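Side-chain contacts in methylaspartate ammonia-lyase (Citrobacter amalonaticus, PDB 1KKO), which catalyses the reversible, magnesium-dependent elimination of ammonia from (2S,3S)-3-methyl-L-aspartate to give mesaconate: residues E102-D107 with R114-L119; L245-D248 with V252-A255; G279-Q284 with I316-D321. All coordinates share one frame; numbering follows the deposited sequence.

Interaction 1 (E102-D107 with R114-L119); sequences EGRDVD and RFFDKL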
ATOM      1  N   GLU A 102       9.013 -21.911 -19.003  1.00 14.73           N
ATOM      2  CA  GLU A 102       9.855 -22.924 -18.384  1.00 15.44           C
ATOM      3  C   GLU A 102      10.942 -23.331 -19.383  1.00 15.71           C
ATOM      4  O   GLU A 102      10.672 -23.561 -20.566  1.00 16.60           O
ATOM      5  CB  GLU A 102       9.013 -24.090 -17.875  1.00 15.64           C
ATOM      6  CG  GLU A 102       8.103 -23.613 -16.749  1.00 16.51           C
ATOM      7  CD  GLU A 102       7.270 -24.686 -16.093  1.00 17.93           C
ATOM      8  OE1 GLU A 102       6.764 -24.416 -14.973  1.00 17.55           O
ATOM      9  OE2 GLU A 102       7.098 -25.788 -16.670  1.00 20.21           O
ATOM     10  N   GLY A 103      12.177 -23.350 -18.910  1.00 15.36           N
ATOM     11  CA  GLY A 103      13.319 -23.681 -19.749  1.00 15.68           C
ATOM     12  C   GLY A 103      13.893 -22.500 -20.501  1.00 15.66           C
ATOM     13  O   GLY A 103      14.930 -22.611 -21.152  1.00 16.08           O
ATOM     14  N   ARG A 104      13.232 -21.350 -20.427  1.00 15.88           N
ATOM     15  CA  ARG A 104      13.682 -20.171 -21.146  1.00 15.58           C
ATOM     16  C   ARG A 104      14.878 -19.535 -20.472  1.00 15.58           C
ATOM     17  O   ARG A 104      14.929 -19.415 -19.243  1.00 15.35           O
ATOM     18  CB  ARG A 104      12.541 -19.160 -21.252  1.00 15.50           C
ATOM     19  CG  ARG A 104      12.892 -17.794 -21.809  1.00 16.46           C
ATOM     20  CD  ARG A 104      11.639 -16.953 -22.053  1.00 16.79           C
ATOM     21  NE  ARG A 104      10.780 -17.633 -23.009  1.00 18.12           N
ATOM     22  CZ  ARG A 104      10.766 -17.383 -24.312  1.00 19.19           C
ATOM     23  NH1 ARG A 104      11.517 -16.416 -24.814  1.00 19.46           N
ATOM     24  NH2 ARG A 104       9.976 -18.097 -25.097  1.00 21.12           N
ATOM     25  N   ASP A 105      15.851 -19.125 -21.275  1.00 15.95           N
ATOM     26  CA  ASP A 105      17.029 -18.476 -20.750  1.00 16.31           C
ATOM     27  C   ASP A 105      16.726 -17.024 -20.400  1.00 15.99           C
ATOM     28  O   ASP A 105      16.046 -16.328 -21.153  1.00 16.45           O
ATOM     29  CB  ASP A 105      18.188 -18.536 -21.741  1.00 17.48           C
ATOM     30  CG  ASP A 105      19.487 -18.222 -21.077  1.00 20.14           C
ATOM     31  OD1 ASP A 105      19.834 -17.040 -21.023  1.00 21.07           O
ATOM     32  OD2 ASP A 105      20.195 -19.091 -20.520  1.00 24.99           O
ATOM     33  N   VAL A 106      17.243 -16.564 -19.265  1.00 15.47           N
ATOM     34  CA  VAL A 106      16.998 -15.205 -18.801  1.00 14.76           C
ATOM     35  C   VAL A 106      18.277 -14.403 -18.625  1.00 15.18           C
ATOM     36  O   VAL A 106      18.291 -13.397 -17.943  1.00 14.91           O
ATOM     37  CB  VAL A 106      16.156 -15.181 -17.482  1.00 14.62           C
ATOM     38  CG1 VAL A 106      14.770 -15.688 -17.740  1.00 14.42           C
ATOM     39  CG2 VAL A 106      16.842 -15.985 -16.399  1.00 14.41           C
ATOM     40  N   ASP A 107      19.377 -14.833 -19.241  1.00 15.71           N
ATOM     41  CA  ASP A 107      20.599 -14.055 -19.111  1.00 16.38           C
ATOM     42  C   ASP A 107      20.420 -12.644 -19.652  1.00 15.87           C
ATOM     43  O   ASP A 107      21.090 -11.732 -19.207  1.00 16.25           O
ATOM     44  CB  ASP A 107      21.761 -14.718 -19.831  1.00 17.04           C
ATOM     45  CG  ASP A 107      22.324 -15.880 -19.060  1.00 19.74           C
ATOM     46  OD1 ASP A 107      21.893 -16.118 -17.903  1.00 20.91           O
ATOM     47  OD2 ASP A 107      23.224 -16.610 -19.542  1.00 22.90           O
ATOM     48  N   ARG A 114      10.477  -8.778 -25.890  1.00 14.17           N
ATOM     49  CA  ARG A 114       9.955  -8.621 -27.241  1.00 14.84           C
ATOM     50  C   ARG A 114       9.128  -9.825 -27.678  1.00 14.37           C
ATOM     51  O   ARG A 114       8.067  -9.676 -28.289  1.00 14.73           O
ATOM     52  CB  ARG A 114      11.091  -8.408 -28.233  1.00 15.70           C
ATOM     53  CG  ARG A 114      11.689  -7.018 -28.193  1.00 17.65           C
ATOM     54  CD  ARG A 114      12.612  -6.756 -29.380  1.00 21.37           C
ATOM     55  NE  ARG A 114      13.873  -7.475 -29.235  1.00 23.97           N
ATOM     56  CZ  ARG A 114      15.007  -6.923 -28.826  1.00 24.94           C
ATOM     57  NH1 ARG A 114      15.061  -5.626 -28.545  1.00 26.30           N
ATOM     58  NH2 ARG A 114      16.102  -7.668 -28.699  1.00 25.13           N
ATOM     59  N   PHE A 115       9.587 -11.023 -27.338  1.00 14.26           N
ATOM     60  CA  PHE A 115       8.870 -12.220 -27.732  1.00 14.31           C
ATOM     61  C   PHE A 115       7.451 -12.200 -27.201  1.00 13.47           C
ATOM     62  O   PHE A 115       6.497 -12.379 -27.945  1.00 14.29           O
ATOM     63  CB  PHE A 115       9.592 -13.485 -27.275  1.00 14.08           C
ATOM     64  CG  PHE A 115       8.792 -14.728 -27.480  1.00 14.60           C
ATOM     65  CD1 PHE A 115       8.774 -15.364 -28.710  1.00 15.98           C
ATOM     66  CD2 PHE A 115       8.028 -15.254 -26.461  1.00 15.07           C
ATOM     67  CE1 PHE A 115       8.024 -16.492 -28.901  1.00 17.46           C
ATOM     68  CE2 PHE A 115       7.271 -16.382 -26.657  1.00 15.66           C
ATOM     69  CZ  PHE A 115       7.279 -17.003 -27.884  1.00 16.30           C
ATOM     70  N   PHE A 116       7.301 -11.959 -25.904  1.00 13.55           N
ATOM     71  CA  PHE A 116       5.963 -11.933 -25.335  1.00 13.49           C
ATOM     72  C   PHE A 116       5.170 -10.703 -25.723  1.00 13.74           C
ATOM     73  O   PHE A 116       3.951 -10.756 -25.738  1.00 14.27           O
ATOM     74  CB  PHE A 116       6.017 -12.101 -23.812  1.00 13.78           C
ATOM     75  CG  PHE A 116       6.420 -13.476 -23.408  1.00 12.78           C
ATOM     76  CD1 PHE A 116       5.543 -14.528 -23.546  1.00 13.28           C
ATOM     77  CD2 PHE A 116       7.692 -13.736 -22.949  1.00 12.71           C
ATOM     78  CE1 PHE A 116       5.925 -15.815 -23.208  1.00 12.97           C
ATOM     79  CE2 PHE A 116       8.082 -15.029 -22.618  1.00 13.35           C
ATOM     80  CZ  PHE A 116       7.198 -16.056 -22.749  1.00 13.24           C
ATOM     81  N   ASP A 117       5.849  -9.616 -26.071  1.00 14.04           N
ATOM     82  CA  ASP A 117       5.126  -8.408 -26.434  1.00 15.13           C
ATOM     83  C   ASP A 117       4.411  -8.540 -27.768  1.00 16.59           C
ATOM     84  O   ASP A 117       3.441  -7.823 -27.997  1.00 17.31           O
ATOM     85  CB  ASP A 117       6.050  -7.197 -26.486  1.00 14.77           C
ATOM     86  CG  ASP A 117       5.342  -5.927 -26.108  1.00 14.58           C
ATOM     87  OD1 ASP A 117       4.666  -5.903 -25.043  1.00 15.32           O
ATOM     88  OD2 ASP A 117       5.408  -4.911 -26.812  1.00 15.28           O
ATOM     89  N   LYS A 118       4.895  -9.439 -28.628  1.00 17.98           N
ATOM     90  CA  LYS A 118       4.363  -9.624 -29.981  1.00 19.58           C
ATOM     91  C   LYS A 118       3.649 -10.961 -30.191  1.00 19.76           C
ATOM     92  O   LYS A 118       3.123 -11.235 -31.276  1.00 20.18           O
ATOM     93  CB  LYS A 118       5.501  -9.511 -30.990  1.00 20.57           C
ATOM     94  CG  LYS A 118       6.077  -8.116 -31.132  1.00 23.84           C
ATOM     95  CD  LYS A 118       7.161  -7.822 -30.125  1.00 27.01           C
ATOM     96  CE  LYS A 118       8.216  -6.924 -30.724  1.00 28.42           C
ATOM     97  NZ  LYS A 118       7.619  -5.941 -31.698  1.00 28.91           N
ATOM     98  N   LEU A 119       3.623 -11.785 -29.155  1.00 20.07           N
ATOM     99  CA  LEU A 119       2.974 -13.081 -29.221  1.00 19.90           C
ATOM    100  C   LEU A 119       1.466 -12.975 -29.448  1.00 20.99           C
ATOM    101  O   LEU A 119       0.797 -12.168 -28.829  1.00 21.64           O
ATOM    102  CB  LEU A 119       3.234 -13.815 -27.911  1.00 18.91           C
ATOM    103  CG  LEU A 119       2.753 -15.257 -27.875  1.00 17.10           C
ATOM    104  CD1 LEU A 119       3.532 -16.118 -28.850  1.00 18.20           C
ATOM    105  CD2 LEU A 119       2.875 -15.813 -26.467  1.00 16.55           C
TER
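The guanidinium of Arg104 lies flat on the ring of Phe115, a stacked cation-pi pair in which the two planes are inclined by 25°. CZ of Arg104 stands 4.6 Å from the centroid of the Phe115 ring and off-centre, so the charge sits over one side of the ring. NH2 of Arg104 makes the nearest approach, 3.6 Å from CE2 of Phe115. With chi1 of Phe115 at 171°, its CG is placed opposite the backbone N and its ring reaches out towards the arginine, offering it a face. Arginine suits the place because its flat, delocalised cation can spread over an aromatic face while its N-H groups still bond around its rim.

Packing on Phe116 is of a different kind. CE2 of Phe116 rests over one face of the Arg104 guanidinium, 3.8 Å from NE of Arg104, but the planes stand 63° apart and no stack results. The two phenylalanines also meet each other, CD2 of Phe115 lying over the centre of the Phe116 ring.

Hydrogen bonds hold the arginine in position: NE gives to the carbonyl of Leu100 and NH1 to OD1 of Asn112, which probably fixes the rotation of the group above the ring. Along the loop, Asp105 OD1 accepts from Asp107 N over 2.9 Å, forming an Asx turn.

The contact thus joins the loop following helix 86-101 to helix 110-118 in the enolase-type N-terminal region. Phe116, a bulky apolar residue suited to a buried site, continues inward onto Leu100 and Leu101 of helix 86-101 and Leu134 and Leu138 of helix 128-146.

Interaction 2 (L245-D248 with V252-A255); sequences LIFD and VRCA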
ATOM      1  N   LEU A 245     -15.299  20.706 -22.081  1.00 18.37           N
ATOM      2  CA  LEU A 245     -16.757  20.687 -22.019  1.00 18.90           C
ATOM      3  C   LEU A 245     -17.371  22.048 -21.740  1.00 19.39           C
ATOM      4  O   LEU A 245     -18.430  22.357 -22.296  1.00 19.84           O
ATOM      5  CB  LEU A 245     -17.239  19.698 -20.962  1.00 18.62           C
ATOM      6  CG  LEU A 245     -16.965  18.222 -21.226  1.00 19.36           C
ATOM      7  CD1 LEU A 245     -17.479  17.402 -20.073  1.00 19.74           C
ATOM      8  CD2 LEU A 245     -17.582  17.750 -22.527  1.00 19.33           C
ATOM      9  N   ILE A 246     -16.736  22.874 -20.920  1.00 19.84           N
ATOM     10  CA  ILE A 246     -17.319  24.169 -20.574  1.00 20.39           C
ATOM     11  C   ILE A 246     -16.964  25.264 -21.558  1.00 21.37           C
ATOM     12  O   ILE A 246     -17.573  26.328 -21.525  1.00 22.29           O
ATOM     13  CB  ILE A 246     -16.986  24.610 -19.124  1.00 20.13           C
ATOM     14  CG1 ILE A 246     -15.482  24.785 -18.914  1.00 19.85           C
ATOM     15  CG2 ILE A 246     -17.567  23.619 -18.131  1.00 20.08           C
ATOM     16  CD1 ILE A 246     -15.161  25.617 -17.687  1.00 19.49           C
ATOM     17  N   PHE A 247     -16.007  25.015 -22.450  1.00 21.71           N
ATOM     18  CA  PHE A 247     -15.624  26.036 -23.424  1.00 22.39           C
ATOM     19  C   PHE A 247     -15.894  25.636 -24.872  1.00 23.11           C
ATOM     20  O   PHE A 247     -15.169  26.037 -25.787  1.00 23.08           O
ATOM     21  CB  PHE A 247     -14.161  26.428 -23.228  1.00 22.41           C
ATOM     22  CG  PHE A 247     -13.897  27.062 -21.906  1.00 22.54           C
ATOM     23  CD1 PHE A 247     -14.553  28.228 -21.541  1.00 23.64           C
ATOM     24  CD2 PHE A 247     -13.018  26.479 -21.006  1.00 22.37           C
ATOM     25  CE1 PHE A 247     -14.327  28.805 -20.321  1.00 23.81           C
ATOM     26  CE2 PHE A 247     -12.790  27.048 -19.788  1.00 22.86           C
ATOM     27  CZ  PHE A 247     -13.438  28.212 -19.435  1.00 23.16           C
ATOM     28  N   ASP A 248     -16.928  24.836 -25.087  1.00 24.24           N
ATOM     29  CA  ASP A 248     -17.341  24.494 -26.446  1.00 25.01           C
ATOM     30  C   ASP A 248     -16.217  23.825 -27.263  1.00 24.67           C
ATOM     31  O   ASP A 248     -16.187  23.948 -28.486  1.00 24.91           O
ATOM     32  CB  ASP A 248     -17.814  25.768 -27.181  1.00 25.73           C
ATOM     33  CG  ASP A 248     -18.837  26.588 -26.376  1.00 27.62           C
ATOM     34  OD1 ASP A 248     -18.571  27.765 -26.042  1.00 30.49           O
ATOM     35  OD2 ASP A 248     -19.938  26.154 -26.043  1.00 29.60           O
ATOM     36  N   VAL A 252      -8.654  27.743 -27.951  1.00 21.76           N
ATOM     37  CA  VAL A 252      -8.269  29.080 -27.542  1.00 22.06           C
ATOM     38  C   VAL A 252      -8.909  29.481 -26.203  1.00 21.79           C
ATOM     39  O   VAL A 252      -8.232  30.011 -25.322  1.00 22.26           O
ATOM     40  CB  VAL A 252      -8.579  30.094 -28.668  1.00 22.48           C
ATOM     41  CG1 VAL A 252      -8.435  31.515 -28.173  1.00 23.13           C
ATOM     42  CG2 VAL A 252      -7.651  29.839 -29.857  1.00 23.40           C
ATOM     43  N   ARG A 253     -10.200  29.209 -26.037  1.00 21.63           N
ATOM     44  CA  ARG A 253     -10.880  29.539 -24.785  1.00 21.58           C
ATOM     45  C   ARG A 253     -10.351  28.642 -23.663  1.00 20.70           C
ATOM     46  O   ARG A 253     -10.216  29.073 -22.521  1.00 20.75           O
ATOM     47  CB  ARG A 253     -12.392  29.384 -24.935  1.00 21.97           C
ATOM     48  CG  ARG A 253     -13.038  30.489 -25.782  1.00 23.66           C
ATOM     49  CD  ARG A 253     -14.470  30.211 -26.184  1.00 25.72           C
ATOM     50  NE  ARG A 253     -15.376  30.120 -25.045  1.00 26.80           N
ATOM     51  CZ  ARG A 253     -16.531  29.474 -25.069  1.00 27.72           C
ATOM     52  NH1 ARG A 253     -16.923  28.855 -26.175  1.00 28.13           N
ATOM     53  NH2 ARG A 253     -17.297  29.431 -23.985  1.00 28.29           N
ATOM     54  N   CYS A 254     -10.048  27.396 -24.006  1.00 19.72           N
ATOM     55  CA  CYS A 254      -9.473  26.467 -23.042  1.00 19.39           C
ATOM     56  C   CYS A 254      -8.138  27.012 -22.551  1.00 19.33           C
ATOM     57  O   CYS A 254      -7.883  27.061 -21.344  1.00 18.50           O
ATOM     58  CB  CYS A 254      -9.286  25.090 -23.676  1.00 19.31           C
ATOM     59  SG  CYS A 254     -10.821  24.156 -23.916  1.00 19.56           S
ATOM     60  N   ALA A 255      -7.298  27.442 -23.485  1.00 19.65           N
ATOM     61  CA  ALA A 255      -5.979  27.964 -23.140  1.00 20.00           C
ATOM     62  C   ALA A 255      -6.082  29.228 -22.298  1.00 20.63           C
ATOM     63  O   ALA A 255      -5.331  29.411 -21.352  1.00 20.65           O
ATOM     64  CB  ALA A 255      -5.167  28.226 -24.386  1.00 19.97           C
TER
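A tight turn between two consecutive helices on the surface of the TIM-barrel domain brings Phe247, just beyond the end of helix 242-246, against Arg253 and Cys254 in the first turn of helix 251-260. Only a few residues separate the two segments, and the CA atoms of Phe247 and Arg253 are 6.1 Å apart.

The apolar part of the contact centres on Phe247. Its CB lies 3.8 Å from CB of Arg253 and 4.1 Å from SG of Cys254, and CG1 of Ile246 packs over one face of its ring, nearer the rim. The opposite face is met by backbone: the carbonyl O of Arg253 stands over the ring centre, 4.1 Å above the plane. A large flat side chain suits this corner, since its two faces can be packed by the two helices that meet here.

Arg253 uses both parts of its side chain, its CB packing on the phenylalanine while the chain bends at chi3 (63°) and turns the guanidinium back across the turn. The place of that guanidinium is less sure, because its NH1 is modelled too close to OD1 of Asp248. As modelled, the group lies roughly over the backbone carbonyl of Phe247, with NH2 near the edge of the Phe247 ring. Asp248 supplies a carboxylate beside it, a pairing of opposite charges that is plausible at an exposed corner but doubtful in detail.

Farther along, the Phe247 ring also meets that of Tyr257. Ile246 packs on Val200 and Leu204 of helix 200-204, and Ala255 lies against Ile291 and Leu295 of helix 281-298.

Interaction 3 (G279-Q284 with I316-D321); sequences GNKPDQ and IVDFTD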
ATOM      1  N   GLY A 279     -12.096  12.396 -27.950  1.00 20.10           N
ATOM      2  CA  GLY A 279     -12.755  11.130 -28.261  1.00 20.27           C
ATOM      3  C   GLY A 279     -12.051  10.178 -29.197  1.00 20.55           C
ATOM      4  O   GLY A 279     -12.537   9.077 -29.462  1.00 21.79           O
ATOM      5  N   ASN A 280     -10.911  10.594 -29.719  1.00 20.04           N
ATOM      6  CA  ASN A 280     -10.108   9.728 -30.559  1.00 20.02           C
ATOM      7  C   ASN A 280      -8.723  10.322 -30.613  1.00 19.40           C
ATOM      8  O   ASN A 280      -8.529  11.498 -30.334  1.00 18.67           O
ATOM      9  CB  ASN A 280     -10.700   9.563 -31.966  1.00 20.22           C
ATOM     10  CG  ASN A 280     -10.775  10.861 -32.718  1.00 21.06           C
ATOM     11  OD1 ASN A 280      -9.765  11.371 -33.175  1.00 21.51           O
ATOM     12  ND2 ASN A 280     -11.977  11.402 -32.854  1.00 22.58           N
ATOM     13  N   LYS A 281      -7.769   9.498 -30.988  1.00 19.36           N
ATOM     14  CA  LYS A 281      -6.384   9.889 -30.984  1.00 19.30           C
ATOM     15  C   LYS A 281      -6.026  11.043 -31.943  1.00 19.31           C
ATOM     16  O   LYS A 281      -5.456  12.037 -31.510  1.00 18.95           O
ATOM     17  CB  LYS A 281      -5.542   8.651 -31.224  1.00 19.73           C
ATOM     18  CG  LYS A 281      -4.099   8.884 -31.286  1.00 20.25           C
ATOM     19  CD  LYS A 281      -3.431   7.595 -31.670  1.00 20.91           C
ATOM     20  CE  LYS A 281      -2.012   7.829 -32.044  1.00 20.74           C
ATOM     21  NZ  LYS A 281      -1.371   6.574 -32.499  1.00 18.50           N
ATOM     22  N   PRO A 282      -6.340  10.956 -33.235  1.00 19.27           N
ATOM     23  CA  PRO A 282      -5.968  12.068 -34.122  1.00 19.20           C
ATOM     24  C   PRO A 282      -6.550  13.421 -33.699  1.00 18.56           C
ATOM     25  O   PRO A 282      -5.833  14.428 -33.725  1.00 18.42           O
ATOM     26  CB  PRO A 282      -6.492  11.632 -35.495  1.00 19.83           C
ATOM     27  CG  PRO A 282      -6.684  10.182 -35.400  1.00 20.48           C
ATOM     28  CD  PRO A 282      -7.006   9.865 -33.959  1.00 19.67           C
ATOM     29  N   ASP A 283      -7.821  13.458 -33.310  1.00 18.08           N
ATOM     30  CA  ASP A 283      -8.424  14.711 -32.877  1.00 18.19           C
ATOM     31  C   ASP A 283      -7.837  15.185 -31.542  1.00 17.46           C
ATOM     32  O   ASP A 283      -7.742  16.379 -31.304  1.00 17.51           O
ATOM     33  CB  ASP A 283      -9.945  14.588 -32.751  1.00 18.56           C
ATOM     34  CG  ASP A 283     -10.643  14.447 -34.094  1.00 20.56           C
ATOM     35  OD1 ASP A 283     -10.032  14.761 -35.143  1.00 22.84           O
ATOM     36  OD2 ASP A 283     -11.812  14.037 -34.172  1.00 21.86           O
ATOM     37  N   GLN A 284      -7.469  14.248 -30.668  1.00 16.81           N
ATOM     38  CA  GLN A 284      -6.888  14.607 -29.379  1.00 16.09           C
ATOM     39  C   GLN A 284      -5.532  15.296 -29.584  1.00 15.87           C
ATOM     40  O   GLN A 284      -5.247  16.318 -28.967  1.00 15.35           O
ATOM     41  CB  GLN A 284      -6.751  13.367 -28.496  1.00 16.52           C
ATOM     42  CG  GLN A 284      -6.273  13.658 -27.085  1.00 16.20           C
ATOM     43  CD  GLN A 284      -7.257  14.457 -26.264  1.00 17.78           C
ATOM     44  OE1 GLN A 284      -8.425  14.602 -26.641  1.00 20.22           O
ATOM     45  NE2 GLN A 284      -6.810  14.950 -25.113  1.00 19.51           N
ATOM     46  N   ILE A 316       2.569   7.372 -27.862  1.00 11.94           N
ATOM     47  CA  ILE A 316       3.442   8.340 -27.217  1.00 12.23           C
ATOM     48  C   ILE A 316       4.350   9.016 -28.252  1.00 12.00           C
ATOM     49  O   ILE A 316       4.541  10.229 -28.232  1.00 12.11           O
ATOM     50  CB  ILE A 316       4.237   7.658 -26.095  1.00 12.37           C
ATOM     51  CG1 ILE A 316       3.277   7.267 -24.958  1.00 11.87           C
ATOM     52  CG2 ILE A 316       5.351   8.565 -25.607  1.00 12.70           C
ATOM     53  CD1 ILE A 316       3.754   6.122 -24.118  1.00 12.32           C
ATOM     54  N   VAL A 317       4.896   8.223 -29.158  1.00 11.84           N
ATOM     55  CA  VAL A 317       5.695   8.747 -30.260  1.00 12.23           C
ATOM     56  C   VAL A 317       4.879   9.754 -31.066  1.00 12.28           C
ATOM     57  O   VAL A 317       5.374  10.842 -31.391  1.00 12.91           O
ATOM     58  CB  VAL A 317       6.188   7.595 -31.148  1.00 12.57           C
ATOM     59  CG1 VAL A 317       6.733   8.103 -32.475  1.00 13.45           C
ATOM     60  CG2 VAL A 317       7.242   6.800 -30.415  1.00 13.09           C
ATOM     61  N   ASP A 318       3.625   9.422 -31.361  1.00 12.37           N
ATOM     62  CA  ASP A 318       2.770  10.298 -32.165  1.00 12.93           C
ATOM     63  C   ASP A 318       2.454  11.621 -31.462  1.00 12.81           C
ATOM     64  O   ASP A 318       2.489  12.695 -32.084  1.00 13.20           O
ATOM     65  CB  ASP A 318       1.481   9.568 -32.542  1.00 12.98           C
ATOM     66  CG  ASP A 318       1.707   8.407 -33.495  1.00 14.53           C
ATOM     67  OD1 ASP A 318       2.764   8.333 -34.161  1.00 16.14           O
ATOM     68  OD2 ASP A 318       0.854   7.516 -33.643  1.00 17.43           O
ATOM     69  N   PHE A 319       2.130  11.563 -30.171  1.00 12.18           N
ATOM     70  CA  PHE A 319       1.880  12.788 -29.428  1.00 12.56           C
ATOM     71  C   PHE A 319       3.143  13.653 -29.347  1.00 12.74           C
ATOM     72  O   PHE A 319       3.068  14.881 -29.406  1.00 13.02           O
ATOM     73  CB  PHE A 319       1.346  12.493 -28.020  1.00 12.46           C
ATOM     74  CG  PHE A 319      -0.143  12.241 -27.950  1.00 13.10           C
ATOM     75  CD1 PHE A 319      -0.686  11.038 -28.367  1.00 12.75           C
ATOM     76  CD2 PHE A 319      -0.979  13.204 -27.439  1.00 14.33           C
ATOM     77  CE1 PHE A 319      -2.046  10.815 -28.283  1.00 13.46           C
ATOM     78  CE2 PHE A 319      -2.343  12.980 -27.350  1.00 14.72           C
ATOM     79  CZ  PHE A 319      -2.866  11.786 -27.762  1.00 13.77           C
ATOM     80  N   THR A 320       4.287  13.004 -29.174  1.00 12.46           N
ATOM     81  CA  THR A 320       5.573  13.689 -29.119  1.00 12.55           C
ATOM     82  C   THR A 320       5.933  14.352 -30.448  1.00 12.69           C
ATOM     83  O   THR A 320       6.274  15.530 -30.486  1.00 13.30           O
ATOM     84  CB  THR A 320       6.644  12.683 -28.716  1.00 13.11           C
ATOM     85  OG1 THR A 320       6.371  12.216 -27.385  1.00 13.54           O
ATOM     86  CG2 THR A 320       8.030  13.332 -28.657  1.00 13.44           C
ATOM     87  N   ASP A 321       5.829  13.599 -31.536  1.00 12.58           N
ATOM     88  CA  ASP A 321       6.229  14.114 -32.844  1.00 13.31           C
ATOM     89  C   ASP A 321       5.398  15.312 -33.250  1.00 14.02           C
ATOM     90  O   ASP A 321       5.862  16.154 -33.999  1.00 14.67           O
ATOM     91  CB  ASP A 321       6.062  13.043 -33.906  1.00 13.51           C
ATOM     92  CG  ASP A 321       7.081  11.936 -33.807  1.00 14.23           C
ATOM     93  OD1 ASP A 321       8.058  12.072 -33.043  1.00 13.73           O
ATOM     94  OD2 ASP A 321       6.975  10.900 -34.499  1.00 16.26           O
TER
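Lys281 reaches Asp318 with a fully extended chain: chi1 is 178°, setting CG opposite the backbone N, and the chain stays extended to NZ. This stretch carries the ammonium across to the neighbouring helix, where the two side chains cross at about a right angle.

Where they meet, Lys281 NZ donates to Asp318 OD2 over 2.7 Å, a salt bridge that uses the anti lone pair of OD2, the one directed away from the other oxygen. Lysine suits the place because its long chain can span the distance between helices. Asp315 OD1 forms a second salt bridge with NZ, so two carboxylates share the ammonium and would be expected to favour its charged form. Asp318 OD1 in turn accepts from NE2 of Gln314.

Beside this ion pair the contact is apolar. Phe319 points its ring between the helices, with CE1 4.1 Å from CG of Lys281. CG of Gln284 comes in at the ring edge, in its plane, 3.9 Å from CZ of Phe319. Gln284 bends at chi2 (66°), and its amide is taken up by backbone, OE1 accepting from Ala278 N and NE2 giving to Val276 O; the aliphatic part is thereby left to pack on the phenylalanine.

Helix 281-298 begins here with an N-cap: Asn280 OD1 accepts from Asp283 N over 2.9 Å, and Asn280 ND2 returns a bond to Asp283 OD2. The side chain of Gln284 is about 7 Å from that of Asp307, a magnesium ligand. The contact packs together two successive outer helices of the TIM barrel, 281-298 and 313-321, which flank strand 303-306 in sequence. Phe319 extends it inward onto Leu288 of helix 281-298 and Val328 of barrel strand 327-330, while Ile316 turns to helix 339-351.

How the interactions relate
Interaction 1 belongs to the N-terminal region, whereas interactions 2 and 3 share the barrel region and one element, helix 281-298: its start forms half of interaction 3, and its later turns receive Ala255 from interaction 2. Interaction 2 is a surface corner between consecutive helices; the other two are partly buried. All three pair a basic side chain with a phenylalanine, yet differently. In interaction 1 the cation stacks on the ring; interaction 2 lays the arginine's CB on phenylalanine beside a doubtful Asp-Arg pairing; in interaction 3 the lysine's aliphatic chain touches the ring while its ammonium makes a well-defined salt bridge. Interactions 1 and 2 lie on opposite sides of the chain's centre.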